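Local coordinates for ABC transporter substrate-binding protein (Staphylococcus aureus subsp. aureus NCTC 8325, PDB 3UN6) that is of unknown function but binds zinc and probably serves as the substrate-binding component of an ABC-type import system, at residues 125-128 against 129-132; 153-156 against 157-161; 252-255 against 256-259; 290-293 against 294-297. All coordinates share one frame; numbering follows the deposited sequence.

Contact 1 of 4, residues 125-128 against 129-132; sequences GMHL and NEFN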
# COMPACT_ATOMS: atom_id res chain seq x y z
N GLY A 125 -11.28 -23.70 0.56
CA GLY A 125 -10.92 -25.02 -0.03
C GLY A 125 -10.40 -25.06 -1.47
O GLY A 125 -10.22 -26.14 -2.04
N MSE A 126 -10.15 -23.90 -2.06
CA MSE A 126 -9.64 -23.83 -3.42
C MSE A 126 -8.14 -24.12 -3.41
O MSE A 126 -7.46 -23.81 -2.45
CB MSE A 126 -9.94 -22.43 -3.98
CG MSE A 126 -9.64 -22.21 -5.42
SE MSE A 126 -10.30 -20.41 -5.88
CE MSE A 126 -12.21 -20.83 -5.90
N HIS A 127 -7.65 -24.76 -4.46
CA HIS A 127 -6.23 -25.08 -4.58
C HIS A 127 -5.72 -24.38 -5.83
O HIS A 127 -6.46 -24.23 -6.80
CB HIS A 127 -6.02 -26.58 -4.69
CG HIS A 127 -6.73 -27.38 -3.64
ND1 HIS A 127 -6.23 -27.54 -2.36
CD2 HIS A 127 -7.90 -28.06 -3.67
CE1 HIS A 127 -7.06 -28.28 -1.66
NE2 HIS A 127 -8.08 -28.62 -2.43
N LEU A 128 -4.46 -23.97 -5.82
CA LEU A 128 -3.87 -23.30 -7.00
C LEU A 128 -4.00 -24.14 -8.29
O LEU A 128 -4.08 -23.57 -9.38
CB LEU A 128 -2.42 -22.92 -6.75
CG LEU A 128 -2.31 -21.67 -5.87
CD1 LEU A 128 -0.88 -21.45 -5.39
CD2 LEU A 128 -2.83 -20.47 -6.66
N ASN A 129 -4.06 -25.47 -8.14
CA ASN A 129 -4.24 -26.38 -9.28
C ASN A 129 -5.66 -26.35 -9.83
O ASN A 129 -5.95 -26.96 -10.84
CB ASN A 129 -3.93 -27.81 -8.85
CG ASN A 129 -2.52 -27.98 -8.33
OD1 ASN A 129 -2.27 -28.83 -7.47
ND2 ASN A 129 -1.60 -27.16 -8.82
N GLU A 130 -6.55 -25.66 -9.14
CA GLU A 130 -7.95 -25.56 -9.55
C GLU A 130 -8.01 -24.75 -10.84
O GLU A 130 -8.77 -25.06 -11.74
CB GLU A 130 -8.77 -24.80 -8.49
CG GLU A 130 -10.06 -25.48 -8.07
CD GLU A 130 -9.80 -26.59 -7.06
OE1 GLU A 130 -8.88 -26.44 -6.23
OE2 GLU A 130 -10.53 -27.61 -7.08
N PHE A 131 -7.17 -23.72 -10.92
CA PHE A 131 -7.17 -22.81 -12.07
C PHE A 131 -6.74 -23.47 -13.39
O PHE A 131 -5.70 -24.11 -13.47
CB PHE A 131 -6.30 -21.59 -11.77
CG PHE A 131 -6.77 -20.79 -10.59
CD1 PHE A 131 -7.76 -19.82 -10.75
CD2 PHE A 131 -6.24 -20.99 -9.33
CE1 PHE A 131 -8.20 -19.08 -9.66
CE2 PHE A 131 -6.67 -20.25 -8.24
CZ PHE A 131 -7.65 -19.29 -8.40
N ASN A 132 -7.57 -23.29 -14.42
CA ASN A 132 -7.30 -23.86 -15.74
C ASN A 132 -7.92 -23.00 -16.84
O ASN A 132 -8.64 -22.05 -16.56
CB ASN A 132 -7.85 -25.28 -15.79
CG ASN A 132 -9.35 -25.34 -15.55
OD1 ASN A 132 -10.14 -24.79 -16.33
ND2 ASN A 132 -9.76 -26.03 -14.49

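Contact 2 of 4, residues 153-156 against 157-161; sequences LEEL and RKQLK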
# COMPACT_ATOMS: atom_id res chain seq x y z
N LEU A 153 -1.48 -10.39 -9.58
CA LEU A 153 -2.42 -11.36 -10.11
C LEU A 153 -2.11 -11.75 -11.54
O LEU A 153 -2.20 -12.92 -11.89
CB LEU A 153 -3.86 -10.86 -9.95
CG LEU A 153 -4.48 -11.03 -8.57
CD1 LEU A 153 -5.79 -10.14 -8.49
CD2 LEU A 153 -4.79 -12.48 -8.31
N GLU A 154 -1.73 -10.77 -12.36
CA GLU A 154 -1.35 -11.06 -13.73
C GLU A 154 -0.08 -11.90 -13.80
O GLU A 154 0.09 -12.72 -14.71
CB GLU A 154 -1.18 -9.76 -14.53
CG GLU A 154 -2.49 -9.19 -14.96
CD GLU A 154 -3.17 -10.04 -15.99
OE1 GLU A 154 -2.70 -10.05 -17.15
OE2 GLU A 154 -4.17 -10.70 -15.67
N GLU A 155 0.84 -11.66 -12.88
CA GLU A 155 2.06 -12.44 -12.86
C GLU A 155 1.74 -13.87 -12.42
O GLU A 155 2.32 -14.83 -12.94
CB GLU A 155 3.11 -11.81 -11.96
CG GLU A 155 4.44 -12.58 -11.91
CD GLU A 155 5.04 -12.82 -13.29
OE1 GLU A 155 4.93 -11.91 -14.14
OE2 GLU A 155 5.61 -13.92 -13.51
N LEU A 156 0.80 -14.00 -11.48
CA LEU A 156 0.40 -15.31 -11.00
C LEU A 156 -0.32 -16.03 -12.13
O LEU A 156 -0.13 -17.22 -12.33
CB LEU A 156 -0.48 -15.23 -9.73
CG LEU A 156 -1.12 -16.55 -9.28
CD1 LEU A 156 -0.07 -17.59 -8.96
CD2 LEU A 156 -2.04 -16.38 -8.09
N ARG A 157 -1.11 -15.30 -12.91
CA ARG A 157 -1.80 -15.91 -14.06
C ARG A 157 -0.79 -16.52 -15.05
O ARG A 157 -1.00 -17.62 -15.56
CB ARG A 157 -2.67 -14.88 -14.79
CG ARG A 157 -3.41 -15.49 -16.00
CD ARG A 157 -4.21 -14.46 -16.82
NE ARG A 157 -3.38 -13.33 -17.19
CZ ARG A 157 -2.45 -13.35 -18.14
NH1 ARG A 157 -2.20 -14.46 -18.84
NH2 ARG A 157 -1.73 -12.26 -18.36
N LYS A 158 0.29 -15.79 -15.33
CA LYS A 158 1.33 -16.28 -16.25
C LYS A 158 2.09 -17.45 -15.63
O LYS A 158 2.41 -18.41 -16.33
CB LYS A 158 2.34 -15.20 -16.58
CG LYS A 158 1.81 -13.98 -17.30
CD LYS A 158 2.94 -12.96 -17.38
CE LYS A 158 2.44 -11.55 -17.51
NZ LYS A 158 3.61 -10.64 -17.42
N GLN A 159 2.41 -17.38 -14.34
CA GLN A 159 3.14 -18.50 -13.69
C GLN A 159 2.31 -19.78 -13.72
O GLN A 159 2.85 -20.88 -13.84
CB GLN A 159 3.54 -18.14 -12.25
CG GLN A 159 4.57 -17.02 -12.18
CD GLN A 159 4.82 -16.50 -10.76
OE1 GLN A 159 4.18 -16.94 -9.79
NE2 GLN A 159 5.75 -15.55 -10.64
N LEU A 160 0.98 -19.63 -13.62
CA LEU A 160 0.05 -20.76 -13.70
C LEU A 160 -0.28 -21.12 -15.15
O LEU A 160 -1.09 -22.01 -15.39
CB LEU A 160 -1.24 -20.46 -12.94
CG LEU A 160 -1.20 -20.35 -11.42
CD1 LEU A 160 -2.60 -20.03 -10.89
CD2 LEU A 160 -0.70 -21.63 -10.79
N LYS A 161 0.33 -20.42 -16.10
CA LYS A 161 0.13 -20.67 -17.53
C LYS A 161 -1.35 -20.57 -17.97
O LYS A 161 -1.79 -21.31 -18.82
CB LYS A 161 0.73 -22.03 -17.94
CG LYS A 161 2.22 -22.16 -17.66
CD LYS A 161 2.79 -23.45 -18.23
CE LYS A 161 4.30 -23.55 -18.01
NZ LYS A 161 4.90 -24.82 -18.60

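Contact 3 of 4, residues 252-255 against 256-259; sequences NDRK and QSVD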
# COMPACT_ATOMS: atom_id res chain seq x y z
N ASN A 252 10.39 -2.56 12.86
CA ASN A 252 10.98 -3.88 12.60
C ASN A 252 10.65 -4.81 13.75
O ASN A 252 10.42 -6.00 13.55
CB ASN A 252 12.50 -3.79 12.46
CG ASN A 252 12.93 -3.32 11.09
OD1 ASN A 252 12.26 -3.58 10.09
ND2 ASN A 252 14.09 -2.67 11.03
N ASP A 253 10.67 -4.26 14.96
CA ASP A 253 10.30 -5.03 16.11
C ASP A 253 8.82 -5.39 15.96
O ASP A 253 7.96 -4.51 15.98
CB ASP A 253 10.51 -4.22 17.38
CG ASP A 253 9.96 -4.91 18.61
OD1 ASP A 253 9.39 -6.01 18.44
OD2 ASP A 253 10.05 -4.36 19.72
N ARG A 254 8.52 -6.68 15.80
CA ARG A 254 7.13 -7.14 15.62
C ARG A 254 6.13 -6.86 16.74
O ARG A 254 4.95 -6.69 16.45
CB ARG A 254 7.03 -8.64 15.31
CG ARG A 254 6.65 -8.92 13.87
CD ARG A 254 7.79 -8.82 12.90
NE ARG A 254 7.27 -8.97 11.54
CZ ARG A 254 7.99 -9.34 10.49
NH1 ARG A 254 7.41 -9.45 9.30
NH2 ARG A 254 9.27 -9.64 10.63
N LYS A 255 6.58 -6.87 17.99
CA LYS A 255 5.65 -6.58 19.08
C LYS A 255 5.07 -5.19 18.86
O LYS A 255 3.87 -5.00 18.97
CB LYS A 255 6.29 -6.64 20.47
CG LYS A 255 5.32 -6.18 21.58
CD LYS A 255 5.98 -5.98 22.93
CE LYS A 255 5.03 -5.26 23.91
NZ LYS A 255 5.66 -5.04 25.24
N GLN A 256 5.96 -4.24 18.57
CA GLN A 256 5.58 -2.85 18.32
C GLN A 256 4.63 -2.66 17.14
O GLN A 256 3.66 -1.93 17.28
CB GLN A 256 6.83 -1.97 18.11
CG GLN A 256 7.25 -1.14 19.34
CD GLN A 256 6.31 0.09 19.58
OE1 GLN A 256 5.21 0.17 19.02
NE2 GLN A 256 6.76 1.03 20.41
N SER A 257 4.90 -3.28 16.00
CA SER A 257 4.03 -3.08 14.85
C SER A 257 2.61 -3.57 15.16
O SER A 257 1.64 -2.92 14.77
CB SER A 257 4.58 -3.74 13.58
OG SER A 257 4.84 -5.12 13.77
N VAL A 258 2.51 -4.69 15.89
CA VAL A 258 1.21 -5.22 16.30
C VAL A 258 0.53 -4.24 17.24
O VAL A 258 -0.61 -3.87 17.02
CB VAL A 258 1.31 -6.62 17.02
CG1 VAL A 258 -0.05 -7.03 17.62
CG2 VAL A 258 1.83 -7.72 16.04
N ASP A 259 1.24 -3.81 18.28
CA ASP A 259 0.70 -2.86 19.27
C ASP A 259 0.22 -1.55 18.60
O ASP A 259 -0.85 -1.03 18.93
CB ASP A 259 1.74 -2.57 20.36
CG ASP A 259 2.04 -3.81 21.25
OD1 ASP A 259 1.20 -4.72 21.33
OD2 ASP A 259 3.13 -3.85 21.86

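Contact 4 of 4, residues 290-293 against 294-297; sequences GYQE and ITTL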
# COMPACT_ATOMS: atom_id res chain seq x y z
N GLY A 290 13.90 -0.85 -7.54
CA GLY A 290 12.53 -1.21 -7.19
C GLY A 290 11.53 -0.40 -7.98
O GLY A 290 10.48 -0.92 -8.41
N TYR A 291 11.82 0.88 -8.17
CA TYR A 291 10.93 1.75 -8.94
C TYR A 291 10.89 1.29 -10.41
O TYR A 291 9.83 1.25 -11.06
CB TYR A 291 11.35 3.22 -8.82
CG TYR A 291 10.43 4.13 -9.57
CD1 TYR A 291 10.76 4.63 -10.83
CD2 TYR A 291 9.19 4.47 -9.04
CE1 TYR A 291 9.86 5.47 -11.53
CE2 TYR A 291 8.32 5.27 -9.72
CZ TYR A 291 8.66 5.77 -10.97
OH TYR A 291 7.75 6.58 -11.62
N GLN A 292 12.05 0.94 -10.94
CA GLN A 292 12.15 0.52 -12.30
C GLN A 292 11.33 -0.76 -12.55
O GLN A 292 10.77 -0.95 -13.63
CB GLN A 292 13.61 0.33 -12.70
CG GLN A 292 13.79 0.16 -14.20
CD GLN A 292 13.63 1.46 -15.00
OE1 GLN A 292 12.56 1.74 -15.55
NE2 GLN A 292 14.68 2.25 -15.06
N GLU A 293 11.27 -1.64 -11.55
CA GLU A 293 10.47 -2.87 -11.68
C GLU A 293 9.00 -2.53 -11.89
O GLU A 293 8.32 -3.16 -12.70
CB GLU A 293 10.60 -3.76 -10.43
CG GLU A 293 9.86 -5.09 -10.53
CD GLU A 293 10.12 -6.00 -9.32
OE1 GLU A 293 9.89 -5.57 -8.16
OE2 GLU A 293 10.55 -7.16 -9.55
N ILE A 294 8.50 -1.56 -11.12
CA ILE A 294 7.08 -1.14 -11.26
C ILE A 294 6.84 -0.46 -12.60
O ILE A 294 5.83 -0.75 -13.27
CB ILE A 294 6.61 -0.21 -10.10
CG1 ILE A 294 6.70 -0.97 -8.76
CG2 ILE A 294 5.13 0.32 -10.36
CD1 ILE A 294 5.93 -2.31 -8.75
N THR A 295 7.76 0.39 -13.03
CA THR A 295 7.59 1.06 -14.34
C THR A 295 7.53 0.04 -15.47
O THR A 295 6.71 0.16 -16.38
CB THR A 295 8.68 2.15 -14.63
OG1 THR A 295 9.98 1.57 -14.68
CG2 THR A 295 8.66 3.26 -13.55
N THR A 296 8.39 -0.98 -15.39
CA THR A 296 8.45 -2.02 -16.39
C THR A 296 7.12 -2.74 -16.51
O THR A 296 6.60 -2.95 -17.62
CB THR A 296 9.54 -3.06 -16.03
OG1 THR A 296 10.83 -2.48 -16.25
CG2 THR A 296 9.39 -4.30 -16.87
N LEU A 297 6.57 -3.12 -15.37
CA LEU A 297 5.32 -3.84 -15.30
C LEU A 297 4.11 -2.99 -15.77
O LEU A 297 3.24 -3.48 -16.45
CB LEU A 297 5.10 -4.39 -13.88
CG LEU A 297 6.11 -5.42 -13.35
CD1 LEU A 297 5.79 -5.77 -11.90
CD2 LEU A 297 6.13 -6.71 -14.21
O HOH W 1 11.12 0.38 -16.97

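Contact 1 of 4, residues 125-128 against 129-132
Glu-130 folds back on His-127 and pairs with it through two hydrogen bonds, one from its backbone and one to its side chain. Its CB starts against the backbone, 2.9 Å from His-127 O, and lies 4.1 Å from CG of Met-126. CG rises past the same carbonyl, and the bend at chi2 (80°) swings the carboxylate toward the start of the turn. There OE1 accepts the hydrogen bond from His-127 N at 2.7 Å, met on its anti side. In return Glu-130 N donates to His-127 O, also at 2.7 Å. Glutamate suits this place because it is long enough to loop back to an amide three residues earlier. The other flank is apolar. Met-126, present as selenomethionine, sets its SE 3.8 Å from CZ of Phe-131, and Leu-128 CD2 comes within 4.2 Å of Phe-131 CE2. Leu-128 O lies at the edge of that ring, in its plane, and accepts a weak bond from Phe-131 N. The phenyl group is the buried anchor, packing on Leu-208 and edge-to-face with Tyr-138. The whole is a type I beta turn at residues 127-130 with a Met-aromatic contact beside it, lying in the surface loop that leads from strand 112-122 to strand 138-142.

Contact 2 of 4, residues 153-156 against 157-161
Glu-154 bends at chi2 (-68°) and Arg-157 at chi3 (51°), and these two kinks bring carboxylate and guanidinium together one turn apart on the helix. The side chains then run side by side in the same direction. Arg-157 grips side-on with two nitrogens: NH2 reaches Glu-154 OE1 at 2.7 Å and NE reaches Glu-154 OE2 at 3.1 Å. Both oxygens lie close to the guanidinium plane but are approached from above the carboxylate plane, the two groups being turned 38° apart. Both residues are buried, so each probably needs the other's charge to offset the cost of burial. Second partners help fix them: Tyr-169 OH for Glu-154 OE2, and the carbonyl of Ile-162 for Arg-157 NH1.

Glu-155 makes looser contacts on the partly exposed side. Its OE2 takes a weak hydrogen bond from Gln-159 NE2 at 3.3 Å, while OE1 forms a long salt bridge to Lys-158 NZ at 3.8 Å. Leucines suit the inner side, where Leu-156 CD1 packs 3.9 Å from Leu-160 CG. Lys-161, at positive phi, ends the helix in a Schellman motif. Helix 148-159 is the crossover of a beta-alpha-beta unit: Leu-153 rests on Phe-140 and Ile-142 of strand 138-142 and on Tyr-169 of strand 167-171, and Leu-156 on Ile-120 of strand 112-122.

Contact 3 of 4, residues 252-255 against 256-259
Asp-253 and Asp-259 carry the strongest polar interactions of the side chains here, one on either side of Lys-255. Asp-253 caps the helix: its OD1 accepts from Lys-255 N at 3.0 Å, met from above the carboxylate plane. Aspartate suits an N-cap because its short side chain can turn back to an amide of the first turn that has no carbonyl partner. Asp-259 pairs through OD1 with Arg-269, and its N donates to Lys-255 O at 3.0 Å. The extended lysine crosses the Asp-259 carboxylate at a slant, its carbons close to OD2. CE comes within 3.1 Å of OD2, yet NZ stands 4.4 Å from that oxygen, beyond a salt bridge. Ser-257 sets its OG 3.1 Å from Arg-254 O, with chi1 at 55° turning the hydroxyl back along the helix. Farther out, Val-258 lays CG2 3.3 Å from Arg-254 O and packs on Thr-273 and Ala-276 of helix 269-277. Gln-256 faces Met-52 and Lys-55 of helix 48-58. The acidic cap at the start of helix 254-264 probably interacts favourably with the helix dipole, while Asp-259 forms a salt bridge to Arg-269 of helix 269-277, and Lys-255 may add a weaker attraction from farther away.

Contact 4 of 4, residues 290-293 against 294-297
Tyr-291 meets Thr-295 through its ring, against which the threonine methyl lies obliquely, CG2 being 3.2 Å from CE1, a tight fit. With CG anti to the backbone N (chi1 -178°), the ring extends across the threonine at about a right angle, and its OH bonds to the carbonyl of Pro-307. Met-98 of helix 94-102 also touches this ring. The second flat group, the Gln-292 amide, is folded over by a bend at chi2 (75°), which brings OE1 to 2.7 Å from Thr-295 OG1. That hydroxyl is also 2.8 Å from Gln-292 O, and its single proton could serve either oxygen.

Threonine suits position 295 because its two branches do different work: the methyl packs on the tyrosine while the hydroxyl faces the glutamine. Gln-292 O accepts Thr-296 N at 3.0 Å in the regular helical pattern, and Thr-296 OG1 is also 3.0 Å from it. A water hydrogen-bonds to Thr-296 OG1 and sits beside Gln-292 OE1. On another side Ile-294, an apolar residue suited to a buried place, packs on Glu-95 and Met-98, its side chain about 7 Å from that of zinc ligand Cys-220. Helix 288-300 thus joins an apolar side, pressed on helix 94-102, to a polar rim where Gln-292 O has Thr-296 N and two threonine hydroxyls around it, the hydroxyl protons not being settled.

How the contacts relate
The contacts follow one another along the chain in the order 1 to 4. Contacts 1 and 2 are neighbours, their centres 13 Å apart, and touch where Phe-131 CD2 lies 4.1 Å from Leu-160 CD1; both belong with the six-stranded sheet, one in the loop before strand 138-142 and the other on the helix after it. Contact 4 is about 17 Å from contact 2 between centres, with nearest atoms about 5 Å apart. Contact 3 stands alone, its centre 29 to 34 Å from the others. Helices 254-264 and 288-300 pack on helices 48-58 and 94-102 respectively, beside the five-stranded sheet. This is consistent with the two-lobed periplasmic-binding-protein fold, in which the zinc ligands His-46, Cys-220 and Cys-221 lie nearer the middle.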